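Local coordinates for signal recognition 54 kDa protein (Pyrococcus furiosus, PDB 3DM5), which belongs to the SRP54 family of the signal recognition particle and joins a helical bundle, a P-loop GTPase-type domain and a signal peptide binding domain, at residues A[146-149]-A[150-154]; A[121-124]-A[125-129]; A[135-138]-A[139-142]; A[79-82]-A[83-87]; A[43-46]-A[47-50]. All coordinates share one frame; numbering follows the deposited sequence.

Interaction 1: residues A[146-149]-A[150-154]; sequences QLRQ and LLDRY. With GDP (guanosine-5'-diphosphate), chain J; SO4 (sulfate ion), chain L.
Arg148 and Asp152, one helical turn apart, form a salt bridge. Arg148 NE donates to Asp152 OD1 at 2.9 Å, and the N-H...O angle of 158° is fairly straight. The donor meets the syn lone pair of OD1, and the oxygen lies near the guanidinium plane. The carboxylate itself is turned 48° from that plane. Bends at chi2 and chi3 fold the arginine chain forward along the helix and bring NE to the carboxylate. Its far end holds a sulfate ion weakly, through Arg148 NH2 to O2 at 3.3 Å.

In the backbone, Leu150 N donates to Gln146 O at 3.0 Å. Arg148 O accepts from Leu151 N and Asp152 N, both on the same face of its plane. This helix, 142-151, is the crossover of the beta-alpha-beta unit between strands 131-135 and 157-159.

The apolar contact is looser, with Leu147 CD2 4.4 Å from Leu151 CD1. Both leucines lie on Val133 and Val158 of those strands.

The ligand contact belongs to Gln146. Its extended chain carries NE2 to O1A of guanosine-5'-diphosphate at 3.0 Å and 161°. Gln146 OE1 accepts from Arg140 NH2, which fixes the rotation of the amide.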
# COMPACT_ATOMS: atom_id res chain seq x y z
N GLN A 146 0.45 31.69 21.45
CA GLN A 146 0.02 30.96 20.25
C GLN A 146 -1.18 31.60 19.56
O GLN A 146 -1.26 31.64 18.33
CB GLN A 146 -0.27 29.51 20.59
CG GLN A 146 -0.85 28.74 19.43
CD GLN A 146 -1.02 27.27 19.77
OE1 GLN A 146 -0.60 26.82 20.83
NE2 GLN A 146 -1.62 26.52 18.86
N LEU A 147 -2.13 32.09 20.34
CA LEU A 147 -3.31 32.74 19.80
C LEU A 147 -2.92 34.08 19.20
O LEU A 147 -3.42 34.45 18.15
CB LEU A 147 -4.41 32.91 20.87
CG LEU A 147 -5.19 31.67 21.35
CD1 LEU A 147 -5.96 31.98 22.61
CD2 LEU A 147 -6.12 31.08 20.27
N ARG A 148 -2.05 34.82 19.89
CA ARG A 148 -1.51 36.08 19.35
C ARG A 148 -0.87 35.83 17.97
O ARG A 148 -1.15 36.55 17.00
CB ARG A 148 -0.46 36.69 20.29
CG ARG A 148 -0.97 37.24 21.62
CD ARG A 148 -1.95 38.35 21.40
NE ARG A 148 -1.38 39.52 20.74
CZ ARG A 148 -0.45 40.30 21.27
NH1 ARG A 148 0.05 40.04 22.47
NH2 ARG A 148 0.00 41.34 20.60
N GLN A 149 -0.00 34.82 17.92
CA GLN A 149 0.62 34.34 16.68
C GLN A 149 -0.40 34.08 15.56
O GLN A 149 -0.23 34.52 14.43
CB GLN A 149 1.46 33.08 16.96
CG GLN A 149 1.70 32.21 15.74
CD GLN A 149 1.95 30.75 16.10
OE1 GLN A 149 2.13 30.41 17.26
NE2 GLN A 149 1.95 29.89 15.11
N LEU A 150 -1.48 33.36 15.87
CA LEU A 150 -2.45 33.02 14.84
C LEU A 150 -3.36 34.19 14.44
O LEU A 150 -3.89 34.23 13.33
CB LEU A 150 -3.32 31.84 15.28
CG LEU A 150 -2.61 30.52 15.64
CD1 LEU A 150 -3.54 29.50 16.30
CD2 LEU A 150 -1.99 29.96 14.39
N LEU A 151 -3.53 35.14 15.35
CA LEU A 151 -4.67 36.04 15.24
C LEU A 151 -4.32 37.52 15.04
O LEU A 151 -5.15 38.28 14.54
CB LEU A 151 -5.59 35.86 16.44
CG LEU A 151 -6.48 34.61 16.46
CD1 LEU A 151 -7.28 34.54 17.74
CD2 LEU A 151 -7.41 34.58 15.25
N ASP A 152 -3.11 37.92 15.41
CA ASP A 152 -2.71 39.34 15.26
C ASP A 152 -2.88 39.86 13.83
O ASP A 152 -3.32 41.00 13.64
CB ASP A 152 -1.28 39.60 15.73
CG ASP A 152 -1.12 39.62 17.24
OD1 ASP A 152 -2.12 39.47 17.97
OD2 ASP A 152 0.03 39.79 17.70
N ARG A 153 -2.52 39.04 12.84
CA ARG A 153 -2.59 39.44 11.43
C ARG A 153 -3.98 39.92 11.11
O ARG A 153 -4.17 40.71 10.20
CB ARG A 153 -2.26 38.30 10.46
CG ARG A 153 -1.77 37.02 11.11
CD ARG A 153 -1.44 35.93 10.07
NE ARG A 153 -0.41 35.04 10.61
CZ ARG A 153 -0.63 33.83 11.13
NH1 ARG A 153 -1.86 33.31 11.17
NH2 ARG A 153 0.40 33.14 11.61
N TYR A 154 -4.97 39.42 11.83
CA TYR A 154 -6.35 39.74 11.49
C TYR A 154 -6.89 40.81 12.40
O TYR A 154 -8.03 41.24 12.26
CB TYR A 154 -7.21 38.47 11.49
CG TYR A 154 -6.61 37.39 10.61
CD1 TYR A 154 -6.72 37.44 9.23
CD2 TYR A 154 -5.90 36.34 11.18
CE1 TYR A 154 -6.16 36.46 8.43
CE2 TYR A 154 -5.33 35.36 10.39
CZ TYR A 154 -5.46 35.42 9.02
OH TYR A 154 -4.90 34.44 8.26
PB GDP J . -3.93 22.05 21.90
O1B GDP J . -4.73 20.91 21.39
O2B GDP J . -3.16 21.59 23.11
O3B GDP J . -4.85 23.20 22.24
O3A GDP J . -2.76 22.47 20.87
PA GDP J . -2.91 22.85 19.32
O1A GDP J . -1.66 23.49 18.80
O2A GDP J . -4.09 23.74 19.05
O5' GDP J . -3.05 21.40 18.64
C5' GDP J . -1.92 20.54 18.74
C4' GDP J . -1.43 20.11 17.35
O4' GDP J . -2.49 19.64 16.48
C3' GDP J . -0.74 21.25 16.64
O3' GDP J . 0.45 20.67 16.08
C2' GDP J . -1.73 21.67 15.56
O2' GDP J . -1.10 22.11 14.38
C1' GDP J . -2.43 20.37 15.25
N9 GDP J . -3.78 20.53 14.69
C8 GDP J . -4.85 21.14 15.23
N7 GDP J . -5.93 21.03 14.41
C5 GDP J . -5.54 20.32 13.34
C6 GDP J . -6.15 19.82 12.08
O6 GDP J . -7.36 20.01 11.79
N1 GDP J . -5.36 19.14 11.23
C2 GDP J . -4.07 18.88 11.49
N2 GDP J . -3.35 18.18 10.59
N3 GDP J . -3.45 19.29 12.62
C4 GDP J . -4.13 20.00 13.54
S SO4 L . 3.33 42.63 21.93
O1 SO4 L . 2.10 43.29 22.41
O2 SO4 L . 3.18 42.37 20.49
O3 SO4 L . 4.51 43.47 22.15
O4 SO4 L . 3.54 41.40 22.69

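Interaction 2: residues A[121-124]-A[125-129]; sequences ARYF and QKRGY. With SO4 (sulfate ion), chain C.
Gln125 reaches back to Arg122, three residues earlier on helix 113-125. Its chain bends at chi2 and sets OE1 at the edge of the arginine guanidinium. Arg122 NH1 donates to Gln125 OE1 at 2.7 Å, with the oxygen in the guanidinium plane. The amide and guanidinium planes are 57° apart.

Lys126 lies over one face of the same guanidinium, with its CG above the centre. Its amine leads on to a sulfate ion, where Lys126 NZ bonds to O3 at 3.0 Å.

Arg127 runs extended from CG to NE and lays its guanidinium flat on the ring of Tyr123. The planes differ by 17°, and Arg127 CZ sits 3.8 Å from the ring centroid, a cation-pi contact. Arg127 NH1 also donates to Tyr123 O at 2.8 Å. Arg127 NH2 reaches O4 of the same sulfate at 3.1 Å, and NE makes a weak bond to Met382 O of a neighbouring subunit. Tyr123 meets Phe271 edge-to-face as well.

Gly128 is the C-prime residue of a Schellman motif that ends the helix, with positive phi. Gly128 N bonds to Gln125 O at 2.9 Å, across a type I turn. The wider bond of the motif, from Tyr129 N to Phe124 O, is 3.3 Å long.

Tyr129 turns its ring face to the edge of the Phe124 ring. This offset edge-to-face pair has planes at 88° and centroids 5.8 Å apart. Both rings pack on Ile185 of the central sheet. Arg127 O accepts a hydrogen bond from Arg400 of the same neighbouring subunit.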
# COMPACT_ATOMS: atom_id res chain seq x y z
N ALA A 121 -12.61 31.93 15.25
CA ALA A 121 -12.60 33.39 15.28
C ALA A 121 -12.46 33.96 13.88
O ALA A 121 -13.23 34.85 13.47
CB ALA A 121 -11.48 33.88 16.16
N ARG A 122 -11.50 33.43 13.13
CA ARG A 122 -11.26 33.90 11.76
C ARG A 122 -12.45 33.61 10.84
O ARG A 122 -12.78 34.43 9.99
CB ARG A 122 -9.98 33.26 11.19
CG ARG A 122 -9.79 33.46 9.68
CD ARG A 122 -9.61 34.93 9.32
NE ARG A 122 -9.38 35.10 7.89
CZ ARG A 122 -9.49 36.26 7.25
NH1 ARG A 122 -9.83 37.35 7.91
NH2 ARG A 122 -9.25 36.32 5.94
N TYR A 123 -13.07 32.44 10.99
CA TYR A 123 -14.25 32.12 10.21
C TYR A 123 -15.29 33.22 10.36
O TYR A 123 -15.86 33.69 9.38
CB TYR A 123 -14.84 30.76 10.63
CG TYR A 123 -16.24 30.47 10.11
CD1 TYR A 123 -16.42 29.74 8.95
CD2 TYR A 123 -17.37 30.91 10.79
CE1 TYR A 123 -17.70 29.46 8.47
CE2 TYR A 123 -18.67 30.64 10.30
CZ TYR A 123 -18.81 29.92 9.14
OH TYR A 123 -20.06 29.63 8.64
N PHE A 124 -15.54 33.63 11.60
CA PHE A 124 -16.55 34.65 11.85
C PHE A 124 -16.13 36.06 11.41
O PHE A 124 -16.95 36.80 10.88
CB PHE A 124 -16.98 34.65 13.31
CG PHE A 124 -17.96 33.58 13.63
CD1 PHE A 124 -17.68 32.61 14.58
CD2 PHE A 124 -19.15 33.51 12.92
CE1 PHE A 124 -18.61 31.59 14.85
CE2 PHE A 124 -20.08 32.50 13.19
CZ PHE A 124 -19.81 31.54 14.16
N GLN A 125 -14.88 36.41 11.64
CA GLN A 125 -14.36 37.71 11.22
C GLN A 125 -14.41 37.90 9.70
O GLN A 125 -14.87 38.92 9.20
CB GLN A 125 -12.94 37.91 11.74
CG GLN A 125 -12.48 39.32 11.58
CD GLN A 125 -11.16 39.42 10.84
OE1 GLN A 125 -10.72 38.47 10.20
NE2 GLN A 125 -10.52 40.58 10.93
N LYS A 126 -13.91 36.92 8.97
CA LYS A 126 -14.06 36.88 7.52
C LYS A 126 -15.48 37.21 7.07
O LYS A 126 -15.68 37.67 5.95
CB LYS A 126 -13.72 35.49 6.98
CG LYS A 126 -12.34 35.36 6.38
CD LYS A 126 -12.28 34.15 5.47
CE LYS A 126 -11.21 34.31 4.39
NZ LYS A 126 -11.60 33.62 3.12
N ARG A 127 -16.46 36.96 7.93
CA ARG A 127 -17.86 37.12 7.51
C ARG A 127 -18.48 38.37 8.12
O ARG A 127 -19.70 38.48 8.26
CB ARG A 127 -18.68 35.87 7.84
CG ARG A 127 -18.12 34.62 7.20
CD ARG A 127 -19.09 33.44 7.25
NE ARG A 127 -18.66 32.35 6.38
CZ ARG A 127 -17.40 31.95 6.24
NH1 ARG A 127 -16.43 32.50 6.93
NH2 ARG A 127 -17.12 30.97 5.41
N GLY A 128 -17.62 39.33 8.47
CA GLY A 128 -18.07 40.64 8.91
C GLY A 128 -18.37 40.84 10.38
O GLY A 128 -18.93 41.86 10.76
N TYR A 129 -17.99 39.88 11.22
CA TYR A 129 -18.23 40.00 12.64
C TYR A 129 -17.04 40.62 13.34
O TYR A 129 -15.90 40.49 12.89
CB TYR A 129 -18.54 38.64 13.25
CG TYR A 129 -19.95 38.19 13.00
CD1 TYR A 129 -21.01 38.74 13.71
CD2 TYR A 129 -20.22 37.21 12.06
CE1 TYR A 129 -22.31 38.33 13.48
CE2 TYR A 129 -21.52 36.78 11.82
CZ TYR A 129 -22.56 37.35 12.54
OH TYR A 129 -23.86 36.94 12.32
S SO4 C . -14.15 30.86 3.61
O1 SO4 C . -14.77 32.17 3.36
O2 SO4 C . -14.97 29.82 2.99
O3 SO4 C . -12.81 30.83 3.03
O4 SO4 C . -14.07 30.62 5.06

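Interaction 3: residues A[135-138]-A[139-142]; sequences CSDT and WRPG. With GDP (guanosine-5'-diphosphate), chain J.
The carboxylate of Asp137 and the guanidinium of Arg140 are turned 67° against each other and share no bond. Asp137 OD2 stands 4.5 Å from Arg140 NE and well out of the guanidinium plane, so only the charges act on each other. What OD2 meets across the contact is the aliphatic chain, with Arg140 CG 3.5 Å away. The edge of the guanidinium faces the diphosphate instead. Arg140 NH1 makes a weak hydrogen bond to O2B of guanosine-5'-diphosphate at 3.1 Å. Its NH2 is taken by Gln146. The indole of Trp139 turns outward and meets the ring of His194, with planes at about 70°.

These residues form the loop between strand 131-135 and helix 142-151. Its Asp-Thr-x-Arg sequence probably corresponds to the G2 motif of SRP-type GTPases. The loop turns on Asp137, the centre of an inverse gamma turn. The side chain of Asp137 has CG anti to the backbone N (chi1 -167°), which places the carboxylate beside the chain that follows. There OD1 takes two weak bonds, from Trp139 N at 3.2 Å and from Arg140 N at 3.3 Å. The first fits an Asx turn. Trp139 CB also lies 3.4 Å from Asp137 OD1. Asp137 OD2 has a long, weak ion pair with Lys113 of the P-loop.

Pro141 closes the loop by packing on the backbone. Pro141 CD is 3.6 Å from Thr138 O, and Pro141 CA is 3.6 Å from Asp137 O. Thr138 itself packs on Ala167 and Leu170 of helix 167-180.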
# COMPACT_ATOMS: atom_id res chain seq x y z
N CYS A 135 -8.44 34.09 26.28
CA CYS A 135 -7.65 32.92 26.59
C CYS A 135 -7.59 32.67 28.10
O CYS A 135 -6.80 33.31 28.80
CB CYS A 135 -6.25 33.07 26.02
SG CYS A 135 -5.07 31.83 26.57
N SER A 136 -8.42 31.76 28.60
CA SER A 136 -8.39 31.45 30.02
C SER A 136 -7.70 30.11 30.28
O SER A 136 -7.99 29.43 31.25
CB SER A 136 -9.81 31.47 30.61
OG SER A 136 -10.64 30.47 30.05
N ASP A 137 -6.79 29.75 29.38
CA ASP A 137 -6.05 28.49 29.45
C ASP A 137 -4.86 28.64 30.38
O ASP A 137 -3.76 29.01 29.96
CB ASP A 137 -5.57 28.05 28.06
CG ASP A 137 -5.06 26.60 28.01
OD1 ASP A 137 -4.93 25.98 29.08
OD2 ASP A 137 -4.80 26.08 26.90
N THR A 138 -5.10 28.34 31.66
CA THR A 138 -4.08 28.45 32.70
C THR A 138 -3.24 27.18 32.76
O THR A 138 -2.23 27.14 33.45
CB THR A 138 -4.73 28.72 34.08
OG1 THR A 138 -5.68 27.68 34.38
CG2 THR A 138 -5.45 30.05 34.10
N TRP A 139 -3.67 26.16 32.02
CA TRP A 139 -3.03 24.83 31.99
C TRP A 139 -1.78 24.77 31.08
O TRP A 139 -0.87 23.97 31.31
CB TRP A 139 -4.05 23.78 31.54
CG TRP A 139 -3.82 22.41 32.08
CD1 TRP A 139 -4.12 21.95 33.33
CD2 TRP A 139 -3.28 21.29 31.36
NE1 TRP A 139 -3.78 20.62 33.45
CE2 TRP A 139 -3.26 20.19 32.25
CE3 TRP A 139 -2.80 21.11 30.06
CZ2 TRP A 139 -2.78 18.93 31.88
CZ3 TRP A 139 -2.33 19.86 29.69
CH2 TRP A 139 -2.31 18.79 30.60
N ARG A 140 -1.75 25.60 30.05
CA ARG A 140 -0.56 25.81 29.23
C ARG A 140 -0.60 27.24 28.69
O ARG A 140 -0.97 27.47 27.54
CB ARG A 140 -0.46 24.79 28.08
CG ARG A 140 -1.81 24.29 27.51
CD ARG A 140 -1.64 23.80 26.07
NE ARG A 140 -0.77 24.71 25.33
CZ ARG A 140 -0.78 24.90 24.01
NH1 ARG A 140 -1.63 24.23 23.24
NH2 ARG A 140 0.06 25.77 23.47
N PRO A 141 -0.22 28.21 29.54
CA PRO A 141 -0.23 29.66 29.31
C PRO A 141 0.51 30.14 28.05
O PRO A 141 0.31 31.30 27.65
CB PRO A 141 0.44 30.23 30.58
CG PRO A 141 1.15 29.04 31.21
CD PRO A 141 0.23 27.90 30.92
N GLY A 142 1.35 29.28 27.45
CA GLY A 142 1.90 29.52 26.13
C GLY A 142 0.80 29.73 25.09
O GLY A 142 1.05 30.26 23.99
PB GDP J . -3.93 22.05 21.90
O1B GDP J . -4.73 20.91 21.39
O2B GDP J . -3.16 21.59 23.11
O3B GDP J . -4.85 23.20 22.24
O3A GDP J . -2.76 22.47 20.87
PA GDP J . -2.91 22.85 19.32
O1A GDP J . -1.66 23.49 18.80
O2A GDP J . -4.09 23.74 19.05
O5' GDP J . -3.05 21.40 18.64
C5' GDP J . -1.92 20.54 18.74
C4' GDP J . -1.43 20.11 17.35
O4' GDP J . -2.49 19.64 16.48
C3' GDP J . -0.74 21.25 16.64
O3' GDP J . 0.45 20.67 16.08
C2' GDP J . -1.73 21.67 15.56
O2' GDP J . -1.10 22.11 14.38
C1' GDP J . -2.43 20.37 15.25
N9 GDP J . -3.78 20.53 14.69
C8 GDP J . -4.85 21.14 15.23
N7 GDP J . -5.93 21.03 14.41
C5 GDP J . -5.54 20.32 13.34
C6 GDP J . -6.15 19.82 12.08
O6 GDP J . -7.36 20.01 11.79
N1 GDP J . -5.36 19.14 11.23
C2 GDP J . -4.07 18.88 11.49
N2 GDP J . -3.35 18.18 10.59
N3 GDP J . -3.45 19.29 12.62
C4 GDP J . -4.13 20.00 13.54

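Interaction 4: residues A[79-82]-A[83-87]; sequences VYEE and LTKFL
The last turns of helix 71-86 hold this contact, in which Thr84 bonds back to Tyr80. Thr84 OG1 donates to Tyr80 O at 2.9 Å. Thr84 N reaches the same oxygen at 3.1 Å, from the opposite face of the carbonyl plane. Two bonds therefore grip Tyr80 O. The hydroxyl is turned to it because OG1 stands beside the backbone N, anti to the carbonyl carbon (chi1 -63°). It also lies over one face of the Tyr80 ring, toward the rim, 3.7 Å from Tyr80 CE2. The phenol OH is bonded to Pro287 O.

On another side of the helix, Glu81 and Lys85 run side by side and point the same way. Both chains are extended beyond CG. Lys85 NZ bonds to Glu81 OE1 at 3.2 Å, a salt bridge made on the anti side of the oxygen and 16° out of the carboxylate plane. Glu81 OE2 pairs with Lys77 and Arg59.

The helix belongs to the helical bundle of the SRP54 family and packs here on helices 46-62 and 286-293. Glu82 faces helix 46-62, and its OE2 forms a salt bridge with Arg59. Glu82 OE2 is 4.1 Å from Lys85 NZ, beyond a salt bridge, though the two opposite charges probably still attract each other.

The apolar pair is Val79 and Leu83, with Val79 CG1 4.2 Å from Leu83 CD1. The backbone bond beside it, from Leu83 N to Val79 O, is 3.0 Å. At the helix end, Phe86 N bonds to Glu82 O at 3.0 Å.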
# COMPACT_ATOMS: atom_id res chain seq x y z
N VAL A 79 -28.08 3.95 -0.23
CA VAL A 79 -26.76 4.15 0.34
C VAL A 79 -26.50 5.61 0.72
O VAL A 79 -26.02 5.88 1.81
CB VAL A 79 -25.65 3.66 -0.64
CG1 VAL A 79 -24.25 4.07 -0.18
CG2 VAL A 79 -25.71 2.18 -0.79
N TYR A 80 -26.80 6.56 -0.16
CA TYR A 80 -26.53 7.96 0.11
C TYR A 80 -27.29 8.43 1.33
O TYR A 80 -26.77 9.21 2.13
CB TYR A 80 -26.92 8.82 -1.07
CG TYR A 80 -26.97 10.29 -0.77
CD1 TYR A 80 -28.16 11.00 -0.82
CD2 TYR A 80 -25.82 10.99 -0.46
CE1 TYR A 80 -28.20 12.37 -0.57
CE2 TYR A 80 -25.85 12.35 -0.21
CZ TYR A 80 -27.03 13.04 -0.26
OH TYR A 80 -27.03 14.40 0.00
N GLU A 81 -28.52 7.95 1.45
CA GLU A 81 -29.46 8.40 2.46
C GLU A 81 -29.14 7.79 3.83
O GLU A 81 -29.19 8.47 4.86
CB GLU A 81 -30.89 8.08 2.02
CG GLU A 81 -31.94 8.09 3.11
CD GLU A 81 -33.31 7.72 2.58
OE1 GLU A 81 -34.28 7.72 3.39
OE2 GLU A 81 -33.42 7.42 1.36
N GLU A 82 -28.80 6.51 3.82
CA GLU A 82 -28.37 5.84 5.03
C GLU A 82 -27.08 6.44 5.61
O GLU A 82 -27.00 6.70 6.82
CB GLU A 82 -28.24 4.34 4.79
CG GLU A 82 -29.58 3.65 4.69
CD GLU A 82 -30.51 4.03 5.84
OE1 GLU A 82 -30.04 4.07 7.01
OE2 GLU A 82 -31.70 4.29 5.57
N LEU A 83 -26.08 6.65 4.76
CA LEU A 83 -24.82 7.24 5.17
C LEU A 83 -25.02 8.65 5.71
O LEU A 83 -24.39 9.03 6.68
CB LEU A 83 -23.79 7.26 4.01
CG LEU A 83 -22.94 5.99 3.82
CD1 LEU A 83 -21.95 6.13 2.67
CD2 LEU A 83 -22.21 5.65 5.12
N THR A 84 -25.91 9.42 5.09
CA THR A 84 -26.18 10.76 5.58
C THR A 84 -26.76 10.78 7.00
O THR A 84 -26.36 11.63 7.80
CB THR A 84 -27.06 11.61 4.63
OG1 THR A 84 -26.38 11.79 3.39
CG2 THR A 84 -27.30 13.00 5.23
N LYS A 85 -27.67 9.85 7.30
CA LYS A 85 -28.25 9.79 8.66
C LYS A 85 -27.21 9.31 9.65
O LYS A 85 -27.24 9.67 10.83
CB LYS A 85 -29.47 8.87 8.72
CG LYS A 85 -30.67 9.36 7.92
CD LYS A 85 -31.75 8.30 7.82
CE LYS A 85 -32.81 8.70 6.79
NZ LYS A 85 -33.82 7.63 6.52
N PHE A 86 -26.27 8.51 9.15
CA PHE A 86 -25.24 7.87 9.94
C PHE A 86 -24.26 8.94 10.44
O PHE A 86 -23.58 8.74 11.44
CB PHE A 86 -24.55 6.84 9.07
CG PHE A 86 -23.61 5.92 9.79
CD1 PHE A 86 -24.07 5.03 10.72
CD2 PHE A 86 -22.26 5.90 9.46
CE1 PHE A 86 -23.20 4.16 11.35
CE2 PHE A 86 -21.39 5.04 10.08
CZ PHE A 86 -21.86 4.18 11.02
N LEU A 87 -24.22 10.07 9.75
CA LEU A 87 -23.32 11.17 10.12
C LEU A 87 -24.07 12.44 10.57
O LEU A 87 -23.57 13.55 10.41
CB LEU A 87 -22.35 11.50 8.96
CG LEU A 87 -21.47 10.35 8.43
CD1 LEU A 87 -20.51 10.80 7.34
CD2 LEU A 87 -20.67 9.72 9.52

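Interaction 5: residues A[43-46]-A[47-50]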
# COMPACT_ATOMS: atom_id res chain seq x y z
N ASP A 43 -12.08 2.76 11.20
CA ASP A 43 -12.26 2.65 12.64
C ASP A 43 -13.68 2.91 13.10
O ASP A 43 -13.90 3.32 14.23
CB ASP A 43 -11.28 3.55 13.40
CG ASP A 43 -11.24 3.23 14.90
OD1 ASP A 43 -10.69 4.05 15.68
OD2 ASP A 43 -11.76 2.17 15.29
N VAL A 44 -14.66 2.68 12.23
CA VAL A 44 -16.04 2.80 12.69
C VAL A 44 -16.39 1.60 13.57
O VAL A 44 -16.16 0.45 13.17
CB VAL A 44 -17.08 2.94 11.53
CG1 VAL A 44 -18.48 3.01 12.10
CG2 VAL A 44 -16.81 4.16 10.72
N ASN A 45 -16.92 1.87 14.76
CA ASN A 45 -17.36 0.82 15.67
C ASN A 45 -18.06 -0.31 14.92
O ASN A 45 -18.94 -0.05 14.09
CB ASN A 45 -18.32 1.39 16.71
CG ASN A 45 -18.84 0.34 17.67
OD1 ASN A 45 -18.16 -0.02 18.62
ND2 ASN A 45 -20.04 -0.16 17.42
N VAL A 46 -17.70 -1.55 15.23
CA VAL A 46 -18.28 -2.68 14.50
C VAL A 46 -19.78 -2.80 14.66
O VAL A 46 -20.49 -3.00 13.68
CB VAL A 46 -17.65 -4.02 14.88
CG1 VAL A 46 -18.45 -5.14 14.26
CG2 VAL A 46 -16.21 -4.06 14.37
N ARG A 47 -20.27 -2.67 15.89
CA ARG A 47 -21.71 -2.71 16.12
C ARG A 47 -22.46 -1.65 15.29
O ARG A 47 -23.51 -1.93 14.71
CB ARG A 47 -22.00 -2.56 17.62
CG ARG A 47 -23.05 -3.53 18.15
CD ARG A 47 -23.29 -3.33 19.63
NE ARG A 47 -24.66 -3.70 20.00
CZ ARG A 47 -24.99 -4.77 20.71
NH1 ARG A 47 -24.05 -5.59 21.15
NH2 ARG A 47 -26.26 -5.01 20.99
N LEU A 48 -21.91 -0.45 15.20
CA LEU A 48 -22.52 0.60 14.40
C LEU A 48 -22.55 0.24 12.92
O LEU A 48 -23.52 0.54 12.23
CB LEU A 48 -21.79 1.94 14.56
CG LEU A 48 -22.07 2.82 15.78
CD1 LEU A 48 -21.27 4.10 15.65
CD2 LEU A 48 -23.55 3.14 15.88
N VAL A 49 -21.47 -0.38 12.44
CA VAL A 49 -21.38 -0.76 11.04
C VAL A 49 -22.38 -1.86 10.68
O VAL A 49 -23.02 -1.82 9.61
CB VAL A 49 -19.96 -1.22 10.64
CG1 VAL A 49 -19.98 -1.85 9.26
CG2 VAL A 49 -19.00 -0.04 10.65
N LEU A 50 -22.51 -2.84 11.57
CA LEU A 50 -23.50 -3.90 11.40
C LEU A 50 -24.89 -3.33 11.22
O LEU A 50 -25.62 -3.71 10.32
CB LEU A 50 -23.50 -4.83 12.60
CG LEU A 50 -22.80 -6.15 12.38
CD1 LEU A 50 -23.02 -7.01 13.59
CD2 LEU A 50 -23.37 -6.80 11.13
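Val44 and Val49 pack against each other at the start of helix 46-62, where Asn45 holds the N-cap position. The two valine side chains cross obliquely. The branch of Val44 that makes contact is CG1, which stands anti to the backbone N (chi1 178°). It meets CG2 of Val49, the methyl beside that residue's backbone N, at 3.4 Å. Val44 CG1 also lies 4.3 Å from Leu48 CB. The pair sits over Leu39 of helix 25-41, the helix before it in the bundle. That helix ends in a Schellman motif with Asp43 as its C-prime residue, so one helix closes and the next opens within a few residues.

The amide of Asn45 ends beside the first turn of the new helix. In the model ND2 is the nearer end, 2.9 Å from Arg47 N and 2.9 Å from Leu48 N. All three atoms are donors, so these approaches are not hydrogen bonds. Asn45 OD1 has a weak hydrogen bond from Gln226 NE2. The aliphatic part of Asn45 faces Leu48, with Asn45 CB 4.1 Å from Leu48 CG.

Val46 and Leu50 follow one turn apart. Val46 packs on Ile40 of helix 25-41 and on Gln36 of a neighbouring subunit. Leu50 meets Leu50 of that same subunit. Their backbones are joined by Leu50 N to Val46 O at 2.9 Å. Asn45 takes part in the other backbone bond of this turn through its carbonyl: Val49 N donates to Asn45 O at 3.0 Å, with an N-H...O angle of 153°.

Along the chain the order is interaction 5, 4, 2, 3 and 1. Interaction 5 is at the start of helix 46-62 and interaction 4 near the end of the next helix, 71-86, with centres about 14 Å apart. They touch where Phe86 packs on Val44. The other three lie in the GTPase-type domain, around strand 131-135. Interaction 2 spans the end of helix 113-125 and the loop after it, interaction 3 follows the strand, and interaction 1 is on helix 142-151. Interaction 1 touches both, at centre distances of about 14 and 15 Å. The helical bundle group and the nucleotide-binding group, where interactions 1 and 3 both meet guanosine-5'-diphosphate, have centres at least about 31 Å apart.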